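Local coordinates for fatty acid-binding protein homolog 1 (Echinococcus granulosus, PDB 1O8V) that binds long-chain fatty acids such as palmitate inside a beta-barrel and has been implicated in the acquisition, storage and transport of lipids, at residues W9-S14 with L36-L41; D18-R23 with V119-V124; N40-D45 with R54-F59. All coordinates share one frame; numbering follows the deposited sequence.

In the fold
Interactions 1 and 3 share Asn40 and Leu41 and lie side by side in one curved antiparallel sheet, their centres about 9 Å apart. Strand 40-47 pairs with strand 7-15 in interaction 1 and with strand 50-56 in interaction 3. Pro39 CB also packs 3.5 Å from Ser55 OG. Interaction 2 lies across the chain's centre from interaction 3, with about 22 Å between their centres, and about 18 Å from interaction 1. It packs helix 17-24, which follows strand 7-15, against the end of strand 114-121. Palmitic acid lies inside the barrel, touched by Val37, Met21, Val119, Ser57 and Phe59 and hydrogen-bonded to Arg108, Arg128 and Tyr130.

Interaction 1 (W9-S14 with L36-L41); sequences WKMEKS and LVKPNL
Two torsions at Lys10 carry its amine across to the backbone of 36-41. CG stands anti to the backbone N (chi1 173°), and a bend at chi2 (55°) turns the rest of the chain along the neighbouring segment. NZ then donates to Lys38 O at 2.7 Å, tilted out of the plane of that carbonyl. On the way, the middle of the Lys10 chain passes Asn40 OD1, in an approach of CD too short to be trusted. The two side chains lie on the same face of the sheet and cross at a slant.

Met11 also starts with CG opposite its backbone N. The chain runs straight to SD, which meets Pro39 CD at 3.9 Å, then bends at chi3. CE ends 3.7 Å from Val37 O and close to Lys38 CA. The sulfur and methyl thus cover the loop that leads into strand 40-47.

The backbones pair in antiparallel fashion. Trp9 and Leu41 form a hydrogen-bonded pair, with Trp9 N to Leu41 O and Leu41 N to Trp9 O both 2.8 Å. Lys10 and Asn40 form the next, non-hydrogen-bonded pair. Met11 N then bonds to Pro39 O at 3.0 Å. Further on the two segments part, and a water bridges Glu12 O to Lys38 NZ. Leu41 O also lies at the edge of the Trp9 indole. Trp9 NE1 bonds to Phe5 O.

Strand 7-15 lies between strands 40-47 and 124-132. In its pairing with strand 124-132, Glu12 and Lys13 both face Thr129 in a classic beta bulge. Met11 touches Arg128 and Tyr130, both palmitate-binding residues. The 36-41 segment links helix 28-36 to strand 40-47, which has strand 50-56 as its other neighbour.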
loop_
_atom_site.group_PDB
_atom_site.type_symbol
_atom_site.label_atom_id
_atom_site.label_comp_id
_atom_site.label_asym_id
_atom_site.label_seq_id
_atom_site.Cartn_x
_atom_site.Cartn_y
_atom_site.Cartn_z
ATOM N N TRP A 9 -4.384 0.245 11.290
ATOM C CA TRP A 9 -3.526 1.414 11.206
ATOM C C TRP A 9 -4.249 2.576 10.503
ATOM O O TRP A 9 -4.844 2.391 9.437
ATOM C CB TRP A 9 -2.288 1.080 10.364
ATOM C CG TRP A 9 -1.510 -0.116 10.822
ATOM C CD1 TRP A 9 -1.711 -1.412 10.467
ATOM C CD2 TRP A 9 -0.411 -0.121 11.748
ATOM N NE1 TRP A 9 -0.797 -2.221 11.102
ATOM C CE2 TRP A 9 0.004 -1.452 11.897
ATOM C CE3 TRP A 9 0.261 0.867 12.460
ATOM C CZ2 TRP A 9 1.091 -1.823 12.713
ATOM C CZ3 TRP A 9 1.328 0.505 13.293
ATOM C CH2 TRP A 9 1.730 -0.828 13.414
ATOM N N LYS A 10 -4.134 3.774 11.056
ATOM C CA LYS A 10 -4.844 4.953 10.543
ATOM C C LYS A 10 -3.855 5.930 9.915
ATOM O O LYS A 10 -2.877 6.304 10.530
ATOM C CB LYS A 10 -5.624 5.654 11.670
ATOM C CG LYS A 10 -6.252 6.986 11.281
ATOM C CD LYS A 10 -7.147 6.842 10.067
ATOM C CE LYS A 10 -7.585 8.180 9.500
ATOM N NZ LYS A 10 -8.835 8.009 8.725
ATOM N N MET A 11 -4.086 6.365 8.681
ATOM C CA MET A 11 -3.106 7.259 8.055
ATOM C C MET A 11 -3.174 8.653 8.664
ATOM O O MET A 11 -4.270 9.250 8.765
ATOM C CB MET A 11 -3.282 7.343 6.529
ATOM C CG MET A 11 -2.020 7.924 5.885
ATOM S SD MET A 11 -2.222 8.401 4.171
ATOM C CE MET A 11 -3.029 9.823 4.380
ATOM N N GLU A 12 -2.020 9.145 9.096
ATOM C CA GLU A 12 -1.878 10.453 9.733
ATOM C C GLU A 12 -1.393 11.537 8.787
ATOM O O GLU A 12 -1.894 12.671 8.824
ATOM C CB GLU A 12 -0.902 10.328 10.915
ATOM C CG GLU A 12 -1.398 9.399 12.020
ATOM C CD GLU A 12 -2.450 10.039 12.918
ATOM O OE1 GLU A 12 -2.784 11.236 12.715
ATOM O OE2 GLU A 12 -2.927 9.341 13.836
ATOM N N LYS A 13 -0.393 11.216 7.970
ATOM C CA LYS A 13 0.157 12.165 7.017
ATOM C C LYS A 13 0.608 11.441 5.756
ATOM O O LYS A 13 0.869 10.236 5.769
ATOM C CB LYS A 13 1.326 12.973 7.611
ATOM C CG LYS A 13 2.231 12.206 8.463
ATOM C CD LYS A 13 3.169 13.088 9.281
ATOM C CE LYS A 13 4.297 12.245 9.863
ATOM N NZ LYS A 13 5.321 13.080 10.563
ATOM N N SER A 14 0.703 12.215 4.698
ATOM C CA SER A 14 1.169 11.739 3.406
ATOM C C SER A 14 1.960 12.837 2.704
ATOM O O SER A 14 1.555 14.014 2.681
ATOM C CB SER A 14 -0.037 11.318 2.572
ATOM O OG SER A 14 0.379 10.924 1.274
ATOM N N LEU A 36 -6.944 13.737 -0.972
ATOM C CA LEU A 36 -7.815 14.116 0.146
ATOM C C LEU A 36 -7.895 13.011 1.206
ATOM O O LEU A 36 -7.917 13.277 2.417
ATOM C CB LEU A 36 -9.244 14.452 -0.356
ATOM C CG LEU A 36 -9.583 15.850 -0.883
ATOM C CD1 LEU A 36 -10.951 15.876 -1.550
ATOM C CD2 LEU A 36 -9.489 16.903 0.214
ATOM N N VAL A 37 -7.947 11.765 0.757
ATOM C CA VAL A 37 -8.358 10.679 1.651
ATOM C C VAL A 37 -7.258 10.219 2.602
ATOM O O VAL A 37 -6.054 10.314 2.329
ATOM C CB VAL A 37 -8.975 9.485 0.876
ATOM C CG1 VAL A 37 -10.169 9.940 0.033
ATOM C CG2 VAL A 37 -7.952 8.772 0.038
ATOM N N LYS A 38 -7.702 9.752 3.765
ATOM C CA LYS A 38 -6.832 9.278 4.834
ATOM C C LYS A 38 -7.326 7.885 5.206
ATOM O O LYS A 38 -8.157 7.724 6.118
ATOM C CB LYS A 38 -6.885 10.211 6.042
ATOM C CG LYS A 38 -6.503 11.645 5.752
ATOM C CD LYS A 38 -6.701 12.540 6.977
ATOM C CE LYS A 38 -6.696 14.004 6.599
ATOM N NZ LYS A 38 -6.402 14.878 7.772
ATOM N N PRO A 39 -6.845 6.866 4.514
ATOM C CA PRO A 39 -7.386 5.526 4.707
ATOM C C PRO A 39 -6.933 4.868 5.982
ATOM O O PRO A 39 -5.965 5.281 6.626
ATOM C CB PRO A 39 -6.853 4.740 3.504
ATOM C CG PRO A 39 -5.642 5.419 3.118
ATOM C CD PRO A 39 -5.791 6.872 3.484
ATOM N N ASN A 40 -7.656 3.813 6.329
ATOM C CA ASN A 40 -7.205 2.833 7.295
ATOM C C ASN A 40 -6.531 1.695 6.536
ATOM O O ASN A 40 -6.682 1.534 5.320
ATOM C CB ASN A 40 -8.373 2.290 8.117
ATOM C CG ASN A 40 -8.998 3.334 9.027
ATOM O OD1 ASN A 40 -8.316 4.216 9.557
ATOM N ND2 ASN A 40 -10.312 3.227 9.231
ATOM N N LEU A 41 -5.699 0.951 7.230
ATOM C CA LEU A 41 -5.126 -0.251 6.690
ATOM C C LEU A 41 -5.321 -1.319 7.740
ATOM O O LEU A 41 -4.909 -1.141 8.882
ATOM C CB LEU A 41 -3.636 -0.058 6.430
ATOM C CG LEU A 41 -2.862 -1.308 6.052
ATOM C CD1 LEU A 41 -3.321 -1.789 4.709
ATOM C CD2 LEU A 41 -1.383 -1.036 6.014
HETATM O O HOH W 1 -4.297 13.622 9.527
#

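Interaction 2 (D18-R23 with V119-V124); sequences DKIMER and VKVDEV. With PLM (palmitic acid), chain B.
Arg23 reaches from helix 17-24 to the turn that follows strand 114-121. Its CB points toward that turn. CG lies 3.7 Å from Val121 CG1, and CD comes within 3.5 Å of Asp122 OD2. Bends at chi2 and chi3, both near 60°, set the guanidinium edge-on to the two acids. Val124 CG2 covers one face near the rim, closer to CZ (3.7 Å) than to NE. Asp122 OD2 accepts from NH1 at 3.0 Å with its anti lone pair. NH1 also donates to Glu123 OE1. NH2 donates to Glu123 OE2 at 2.9 Å, nearly straight at 168°. Glu123 is thus gripped end-on by two nitrogens. They meet its oxygens on the syn sides, somewhat out of the carboxylate plane.

One helical turn back, Ile20 fills the apolar side. Its CD1 meets Val124 CG1 at 3.5 Å and Val121 CG2 at 3.9 Å, while CG2 touches Val119 CG1. Met21 SD and Val119 CG2 face the palmitic acid.

The type II' turn from Val121 to Val124 puts two acids beside one arginine. Asp122 OD2 has a second partner in Lys102. This salt-bridge network probably offsets the two negative charges and ties helix 17-24 to the turn between strands 114-121 and 124-132.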
loop_
_atom_site.group_PDB
_atom_site.type_symbol
_atom_site.label_atom_id
_atom_site.label_comp_id
_atom_site.label_asym_id
_atom_site.label_seq_id
_atom_site.Cartn_x
_atom_site.Cartn_y
_atom_site.Cartn_z
ATOM N N ASP A 18 0.796 12.784 -4.481
ATOM C CA ASP A 18 0.384 13.440 -5.720
ATOM C C ASP A 18 1.349 13.157 -6.857
ATOM O O ASP A 18 0.932 12.773 -7.944
ATOM C CB ASP A 18 0.179 14.950 -5.536
ATOM C CG ASP A 18 1.375 15.666 -4.904
ATOM O OD1 ASP A 18 2.232 15.066 -4.212
ATOM O OD2 ASP A 18 1.507 16.908 -5.033
ATOM N N LYS A 19 2.631 13.290 -6.584
ATOM C CA LYS A 19 3.644 13.029 -7.591
ATOM C C LYS A 19 3.661 11.574 -8.052
ATOM O O LYS A 19 3.863 11.320 -9.221
ATOM C CB LYS A 19 5.011 13.476 -7.099
ATOM C CG LYS A 19 4.990 14.946 -6.740
ATOM C CD LYS A 19 6.301 15.423 -6.224
ATOM C CE LYS A 19 6.392 16.926 -6.277
ATOM N NZ LYS A 19 7.787 17.378 -6.022
ATOM N N ILE A 20 3.409 10.627 -7.140
ATOM C CA ILE A 20 3.320 9.210 -7.495
ATOM C C ILE A 20 2.145 8.996 -8.451
ATOM O O ILE A 20 2.282 8.360 -9.495
ATOM C CB ILE A 20 3.114 8.343 -6.216
ATOM C CG1 ILE A 20 4.397 8.288 -5.384
ATOM C CG2 ILE A 20 2.660 6.941 -6.573
ATOM C CD1 ILE A 20 5.546 7.546 -6.025
ATOM N N MET A 21 0.979 9.512 -8.071
ATOM C CA MET A 21 -0.202 9.332 -8.913
ATOM C C MET A 21 -0.013 9.959 -10.302
ATOM O O MET A 21 -0.471 9.417 -11.295
ATOM C CB MET A 21 -1.440 9.940 -8.220
ATOM C CG MET A 21 -1.926 9.157 -7.009
ATOM S SD MET A 21 -3.505 9.738 -6.363
ATOM C CE MET A 21 -3.019 11.315 -5.688
ATOM N N GLU A 22 0.619 11.124 -10.342
ATOM C CA GLU A 22 0.875 11.823 -11.597
ATOM C C GLU A 22 1.747 10.950 -12.504
ATOM O O GLU A 22 1.457 10.765 -13.677
ATOM C CB GLU A 22 1.522 13.198 -11.316
ATOM C CG GLU A 22 0.529 14.194 -10.702
ATOM C CD GLU A 22 1.103 15.352 -9.892
ATOM O OE1 GLU A 22 2.323 15.562 -9.900
ATOM O OE2 GLU A 22 0.279 16.067 -9.253
ATOM N N ARG A 23 2.791 10.356 -11.938
ATOM C CA ARG A 23 3.694 9.515 -12.724
ATOM C C ARG A 23 3.034 8.244 -13.235
ATOM O O ARG A 23 3.383 7.746 -14.292
ATOM C CB ARG A 23 4.952 9.160 -11.897
ATOM C CG ARG A 23 6.066 8.492 -12.657
ATOM C CD ARG A 23 6.630 9.312 -13.809
ATOM N NE ARG A 23 7.210 10.537 -13.317
ATOM C CZ ARG A 23 8.482 10.681 -12.968
ATOM N NH1 ARG A 23 9.334 9.671 -13.093
ATOM N NH2 ARG A 23 8.899 11.845 -12.475
ATOM N N VAL A 119 6.526 4.762 -0.962
ATOM C CA VAL A 119 6.048 4.397 -2.286
ATOM C C VAL A 119 6.964 5.069 -3.293
ATOM O O VAL A 119 7.189 6.293 -3.246
ATOM C CB VAL A 119 4.596 4.878 -2.506
ATOM C CG1 VAL A 119 4.057 4.436 -3.847
ATOM C CG2 VAL A 119 3.714 4.402 -1.375
ATOM N N LYS A 120 7.488 4.268 -4.211
ATOM C CA LYS A 120 8.438 4.732 -5.205
ATOM C C LYS A 120 7.999 4.331 -6.601
ATOM O O LYS A 120 7.625 3.179 -6.817
ATOM C CB LYS A 120 9.814 4.163 -4.928
ATOM C CG LYS A 120 10.432 4.711 -3.656
ATOM C CD LYS A 120 11.868 4.277 -3.525
ATOM C CE LYS A 120 11.980 2.832 -3.193
ATOM N NZ LYS A 120 12.124 2.670 -1.736
ATOM N N VAL A 121 8.076 5.265 -7.534
ATOM C CA VAL A 121 7.872 5.000 -8.965
ATOM C C VAL A 121 8.963 5.781 -9.663
ATOM O O VAL A 121 9.043 7.004 -9.485
ATOM C CB VAL A 121 6.459 5.476 -9.467
ATOM C CG1 VAL A 121 6.301 5.223 -10.970
ATOM C CG2 VAL A 121 5.362 4.777 -8.720
ATOM N N ASP A 122 9.783 5.088 -10.439
ATOM C CA ASP A 122 11.018 5.718 -10.951
ATOM C C ASP A 122 11.751 6.396 -9.778
ATOM O O ASP A 122 11.957 5.759 -8.766
ATOM C CB ASP A 122 10.674 6.710 -12.062
ATOM C CG ASP A 122 9.849 6.104 -13.176
ATOM O OD1 ASP A 122 10.057 4.912 -13.530
ATOM O OD2 ASP A 122 8.989 6.764 -13.768
ATOM N N GLU A 123 12.113 7.673 -9.927
ATOM C CA GLU A 123 12.789 8.445 -8.886
ATOM C C GLU A 123 11.878 9.134 -7.880
ATOM O O GLU A 123 12.355 9.767 -6.923
ATOM C CB GLU A 123 13.701 9.492 -9.536
ATOM C CG GLU A 123 13.041 10.808 -9.888
ATOM C CD GLU A 123 12.158 10.801 -11.117
ATOM O OE1 GLU A 123 12.027 9.764 -11.788
ATOM O OE2 GLU A 123 11.607 11.889 -11.440
ATOM N N VAL A 124 10.565 9.038 -8.086
ATOM C CA VAL A 124 9.576 9.699 -7.237
ATOM C C VAL A 124 9.407 8.973 -5.939
ATOM O O VAL A 124 9.314 7.740 -5.930
ATOM C CB VAL A 124 8.208 9.779 -7.946
ATOM C CG1 VAL A 124 7.188 10.514 -7.068
ATOM C CG2 VAL A 124 8.333 10.467 -9.308
HETATM C C1 PLM B . -0.160 2.850 1.250
HETATM O O1 PLM B . -0.433 3.896 1.957
HETATM O O2 PLM B . -0.308 1.679 1.836
HETATM C C2 PLM B . 0.318 3.035 -0.188
HETATM C C3 PLM B . -0.518 2.264 -1.198
HETATM C C4 PLM B . -0.086 2.680 -2.606
HETATM C C5 PLM B . -0.811 1.849 -3.658
HETATM C C6 PLM B . -0.324 2.123 -5.090
HETATM C C7 PLM B . -0.555 3.538 -5.625
HETATM C C8 PLM B . -1.890 3.614 -6.323
HETATM C C9 PLM B . -2.298 5.012 -6.757
HETATM C CA PLM B . -3.811 5.135 -6.743
HETATM C CB PLM B . -4.320 6.299 -5.934
HETATM C CC PLM B . -5.841 6.358 -5.814
HETATM C CD PLM B . -6.263 6.876 -4.456
HETATM C CE PLM B . -6.696 5.808 -3.465
HETATM C CF PLM B . -6.951 6.426 -2.093
HETATM C CG PLM B . -7.381 5.422 -1.028
#

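Interaction 3 (N40-D45 with R54-F59); sequences NLIVTD and RSESTF
The amide of Asn40 and the carboxylate of Glu56 are neighbours on one face of the sheet, their planes 49° apart. Asn40 ND2 and Glu56 OE1 are 3.9 Å from each other, so the two groups approach without a close polar contact. Ile42 CD1 lies over one face of the Glu56 carboxylate, 3.6 Å from OE1 and nearly as close to CD. Glu56 is extended beyond CG (chi2 178°), which carries the carboxylate along the sheet and slightly toward strand 40-47, to that methyl.

Ile42 and Arg54 form a hydrogen-bonded antiparallel pair. Ile42 N reaches Arg54 O at 2.7 Å, and Arg54 N reaches Ile42 O at 2.8 Å. Arg54 CB stands beside Ile42, but its guanidinium leads away and its NE makes a salt bridge to Glu63. Asn40 N bonds to Glu56 O at 3.0 Å. The return bond from Glu56 N to Asn40 O is weak, at 3.4 Å. Asn40 O also takes a CA-H contact from Ser55.

Leu41 and Ser55 lie on the opposite face from Ile42. Leu41 CD1 passes 3.8 Å from Arg54 O. Its side chain comes close to Arg108 and Tyr130, which bind palmitate. Further along, Ser57 OG accepts from Phe59 N in an ST turn. Ser57 and Phe59 touch the palmitic acid.

Strands 40-47 and 50-56 form a beta hairpin. Such up-and-down antiparallel neighbours build the beta-barrel of fatty-acid-binding proteins, which encloses the ligand.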
loop_
_atom_site.group_PDB
_atom_site.type_symbol
_atom_site.label_atom_id
_atom_site.label_comp_id
_atom_site.label_asym_id
_atom_site.label_seq_id
_atom_site.Cartn_x
_atom_site.Cartn_y
_atom_site.Cartn_z
ATOM N N ASN A 40 -7.656 3.813 6.329
ATOM C CA ASN A 40 -7.205 2.833 7.295
ATOM C C ASN A 40 -6.531 1.695 6.536
ATOM O O ASN A 40 -6.682 1.534 5.320
ATOM C CB ASN A 40 -8.373 2.290 8.117
ATOM C CG ASN A 40 -8.998 3.334 9.027
ATOM O OD1 ASN A 40 -8.316 4.216 9.557
ATOM N ND2 ASN A 40 -10.312 3.227 9.231
ATOM N N LEU A 41 -5.699 0.951 7.230
ATOM C CA LEU A 41 -5.126 -0.251 6.690
ATOM C C LEU A 41 -5.321 -1.319 7.740
ATOM O O LEU A 41 -4.909 -1.141 8.882
ATOM C CB LEU A 41 -3.636 -0.058 6.430
ATOM C CG LEU A 41 -2.862 -1.308 6.052
ATOM C CD1 LEU A 41 -3.321 -1.789 4.709
ATOM C CD2 LEU A 41 -1.383 -1.036 6.014
ATOM N N ILE A 42 -5.987 -2.402 7.366
ATOM C CA ILE A 42 -6.209 -3.530 8.270
ATOM C C ILE A 42 -5.475 -4.746 7.721
ATOM O O ILE A 42 -5.753 -5.188 6.616
ATOM C CB ILE A 42 -7.710 -3.840 8.405
ATOM C CG1 ILE A 42 -8.472 -2.586 8.811
ATOM C CG2 ILE A 42 -7.920 -4.934 9.440
ATOM C CD1 ILE A 42 -9.927 -2.613 8.472
ATOM N N VAL A 43 -4.520 -5.270 8.494
ATOM C CA VAL A 43 -3.728 -6.419 8.085
ATOM C C VAL A 43 -4.101 -7.615 8.978
ATOM O O VAL A 43 -3.998 -7.521 10.211
ATOM C CB VAL A 43 -2.233 -6.137 8.197
ATOM C CG1 VAL A 43 -1.440 -7.245 7.536
ATOM C CG2 VAL A 43 -1.884 -4.775 7.583
ATOM N N THR A 44 -4.518 -8.706 8.352
ATOM C CA THR A 44 -5.006 -9.883 9.087
ATOM C C THR A 44 -4.286 -11.159 8.656
ATOM O O THR A 44 -3.896 -11.322 7.497
ATOM C CB THR A 44 -6.553 -10.053 8.976
ATOM O OG1 THR A 44 -7.009 -10.066 7.611
ATOM C CG2 THR A 44 -7.256 -8.879 9.582
ATOM N N ASP A 45 -4.096 -12.053 9.623
ATOM C CA ASP A 45 -3.521 -13.379 9.420
ATOM C C ASP A 45 -4.664 -14.352 9.152
ATOM O O ASP A 45 -5.537 -14.541 10.004
ATOM C CB ASP A 45 -2.761 -13.746 10.688
ATOM C CG ASP A 45 -2.024 -15.080 10.602
ATOM O OD1 ASP A 45 -2.311 -15.906 9.721
ATOM O OD2 ASP A 45 -1.148 -15.362 11.439
ATOM N N ARG A 54 -6.603 -4.843 3.944
ATOM C CA ARG A 54 -7.835 -4.122 3.610
ATOM C C ARG A 54 -7.623 -2.628 3.861
ATOM O O ARG A 54 -7.048 -2.232 4.873
ATOM C CB ARG A 54 -9.025 -4.644 4.446
ATOM C CG ARG A 54 -10.360 -3.916 4.198
ATOM C CD ARG A 54 -11.542 -4.546 4.936
ATOM N NE ARG A 54 -12.084 -5.755 4.287
ATOM C CZ ARG A 54 -12.916 -6.610 4.894
ATOM N NH1 ARG A 54 -13.338 -6.387 6.129
ATOM N NH2 ARG A 54 -13.350 -7.704 4.273
ATOM N N SER A 55 -8.026 -1.807 2.907
ATOM C CA SER A 55 -7.927 -0.364 3.011
ATOM C C SER A 55 -9.317 0.222 2.893
ATOM O O SER A 55 -10.001 -0.014 1.891
ATOM C CB SER A 55 -7.009 0.177 1.917
ATOM O OG SER A 55 -6.888 1.584 1.997
ATOM N N GLU A 56 -9.732 0.960 3.926
ATOM C CA GLU A 56 -11.058 1.568 4.024
ATOM C C GLU A 56 -10.918 3.082 3.939
ATOM O O GLU A 56 -10.121 3.673 4.655
ATOM C CB GLU A 56 -11.707 1.209 5.371
ATOM C CG GLU A 56 -11.982 -0.277 5.584
ATOM C CD GLU A 56 -12.578 -0.577 6.955
ATOM O OE1 GLU A 56 -12.232 0.130 7.928
ATOM O OE2 GLU A 56 -13.402 -1.513 7.043
ATOM N N SER A 57 -11.692 3.708 3.060
ATOM C CA SER A 57 -11.749 5.170 2.977
ATOM C C SER A 57 -13.063 5.624 2.339
ATOM O O SER A 57 -13.835 4.811 1.827
ATOM C CB SER A 57 -10.560 5.732 2.200
ATOM O OG SER A 57 -10.717 5.580 0.797
ATOM N N THR A 58 -13.296 6.930 2.356
ATOM C CA THR A 58 -14.472 7.483 1.705
ATOM C C THR A 58 -14.507 7.162 0.199
ATOM O O THR A 58 -15.574 7.082 -0.393
ATOM C CB THR A 58 -14.574 9.003 1.972
ATOM O OG1 THR A 58 -15.823 9.493 1.471
ATOM C CG2 THR A 58 -13.520 9.777 1.209
ATOM N N PHE A 59 -13.348 6.925 -0.408
ATOM C CA PHE A 59 -13.289 6.522 -1.822
ATOM C C PHE A 59 -13.939 5.152 -2.085
ATOM O O PHE A 59 -14.843 5.022 -2.911
ATOM C CB PHE A 59 -11.824 6.520 -2.268
ATOM C CG PHE A 59 -11.611 6.312 -3.742
ATOM C CD1 PHE A 59 -12.511 6.787 -4.691
ATOM C CD2 PHE A 59 -10.465 5.659 -4.178
ATOM C CE1 PHE A 59 -12.274 6.589 -6.061
ATOM C CE2 PHE A 59 -10.226 5.464 -5.532
ATOM C CZ PHE A 59 -11.125 5.931 -6.469
#